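Local coordinates for protein beta-fructofuranosidase, insoluble isoenzyme CWINV1 (Arabidopsis thaliana, PDB 2OXB) that hydrolyses sucrose and 1-kestose, and less readily neokestose and levan, as a secreted cell-wall invertase of glycosyl hydrolase family 32, at residues A[331-334]-A[335-338]. The protein carries 1 engineered substitution. Sequence-based numbering, arbitrary orientation.
Sequences PVRE and VERL
A short 3-10 turn joins Val332 and Arg333 to Val335 and Glu336, in the linker between the five-bladed beta-propeller and the C-terminal beta-sandwich of this family 32 invertase. It follows strand 327-331, a propeller edge strand, and precedes strand 344-351 of the sandwich. Two successive i to i+3 backbone bonds wind it: Val335 N donates to Val332 O, whose placement is less certain, and Glu336 N donates to Arg333 O over 2.9 Å. A type I turn from Val335 to Leu338 follows directly, closed by Leu338 N on Val335 O.

On the buried side, the side chains of Val332 and Val335 cross at about a right angle, Val332 CG2 lying 4.2 Å from Val335 CB, and Val335 also packs on Ile57 and Ile314. On another side Arg333 and Glu336 run alongside each other. With CG of Glu336 anti to its own carbonyl carbon (chi1 -42°) and the chain extended beyond, the side chain runs past Arg333 O and CA and brings OE2 to 3.4 Å from Arg333 CD. OE2 approaches the edge of the guanidinium, yet at 4.3 Å from Arg333 NH1 it forms no salt bridge; OE1 pairs with Arg339. Replacing Glu336 with an alanine would probably leave Arg339 without this carboxylate mate and uncover the aliphatic stem of Arg333 along that side.

The carboxylate of Glu334 turns outward to a salt bridge with Arg287. The extended Arg337 chain runs past Glu334 O and sets one face of its guanidinium against Glu334 CB, which lies 3.6 Å over the guanidinium plane, nearer the edge of the group than its centre.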
loop_
_atom_site.group_PDB
_atom_site.type_symbol
_atom_site.label_atom_id
_atom_site.label_comp_id
_atom_site.label_asym_id
_atom_site.label_seq_id
_atom_site.Cartn_x
_atom_site.Cartn_y
_atom_site.Cartn_z
ATOM N N PRO A 331 -1.373 2.776 9.787
ATOM C CA PRO A 331 -0.448 3.905 9.627
ATOM C C PRO A 331 0.441 4.159 10.838
ATOM O O PRO A 331 0.032 3.950 11.974
ATOM C CB PRO A 331 -1.381 5.080 9.321
ATOM C CG PRO A 331 -2.697 4.643 9.880
ATOM C CD PRO A 331 -2.747 3.210 9.486
ATOM N N VAL A 332 1.657 4.620 10.571
ATOM C CA VAL A 332 2.648 4.897 11.605
ATOM C C VAL A 332 2.191 5.906 12.662
ATOM O O VAL A 332 1.796 7.033 12.358
ATOM C CB VAL A 332 3.980 5.367 10.970
ATOM C CG1 VAL A 332 4.591 4.230 10.167
ATOM C CG2 VAL A 332 3.743 6.570 10.063
ATOM N N ARG A 333 2.248 5.473 13.914
ATOM C CA ARG A 333 1.835 6.297 15.033
ATOM C C ARG A 333 2.449 7.687 14.969
ATOM O O ARG A 333 1.780 8.684 15.243
ATOM C CB ARG A 333 2.221 5.616 16.344
ATOM C CG ARG A 333 1.760 4.167 16.448
ATOM C CD ARG A 333 0.240 4.031 16.351
ATOM N NE ARG A 333 -0.203 2.667 16.655
ATOM C CZ ARG A 333 -1.443 2.337 17.014
ATOM N NH1 ARG A 333 -2.384 3.271 17.117
ATOM N NH2 ARG A 333 -1.741 1.071 17.279
ATOM N N GLU A 334 3.717 7.771 14.595
ATOM C CA GLU A 334 4.354 9.078 14.534
ATOM C C GLU A 334 3.706 10.092 13.587
ATOM O O GLU A 334 4.157 11.237 13.501
ATOM C CB GLU A 334 5.835 8.929 14.200
ATOM C CG GLU A 334 6.102 8.148 12.958
ATOM C CD GLU A 334 6.917 6.894 13.222
ATOM O OE1 GLU A 334 6.386 5.944 13.860
ATOM O OE2 GLU A 334 8.101 6.868 12.789
ATOM N N VAL A 335 2.649 9.698 12.886
ATOM C CA VAL A 335 1.982 10.627 11.972
ATOM C C VAL A 335 0.947 11.463 12.730
ATOM O O VAL A 335 0.595 12.568 12.320
ATOM C CB VAL A 335 1.277 9.865 10.817
ATOM C CG1 VAL A 335 0.163 8.999 11.362
ATOM C CG2 VAL A 335 0.728 10.848 9.788
ATOM N N GLU A 336 0.478 10.927 13.851
ATOM C CA GLU A 336 -0.527 11.589 14.666
ATOM C C GLU A 336 0.023 12.841 15.356
ATOM O O GLU A 336 -0.590 13.381 16.279
ATOM C CB GLU A 336 -1.044 10.611 15.711
ATOM C CG GLU A 336 -1.274 9.217 15.169
ATOM C CD GLU A 336 -1.601 8.218 16.255
ATOM O OE1 GLU A 336 -2.641 8.408 16.931
ATOM O OE2 GLU A 336 -0.821 7.249 16.432
ATOM N N ARG A 337 1.191 13.289 14.909
ATOM C CA ARG A 337 1.819 14.481 15.456
ATOM C C ARG A 337 1.291 15.702 14.708
ATOM O O ARG A 337 1.362 16.831 15.193
ATOM C CB ARG A 337 3.332 14.383 15.295
ATOM C CG ARG A 337 3.920 13.228 16.069
ATOM C CD ARG A 337 5.403 13.137 15.878
ATOM N NE ARG A 337 5.952 11.956 16.537
ATOM C CZ ARG A 337 7.228 11.597 16.450
ATOM N NH1 ARG A 337 8.074 12.331 15.730
ATOM N NH2 ARG A 337 7.657 10.513 17.079
ATOM N N LEU A 338 0.767 15.459 13.513
ATOM C CA LEU A 338 0.219 16.508 12.669
ATOM C C LEU A 338 -1.200 16.840 13.133
ATOM O O LEU A 338 -1.904 17.641 12.511
ATOM C CB LEU A 338 0.208 16.036 11.203
ATOM C CG LEU A 338 1.528 15.627 10.535
ATOM C CD1 LEU A 338 1.255 14.802 9.282
ATOM C CD2 LEU A 338 2.319 16.859 10.173
#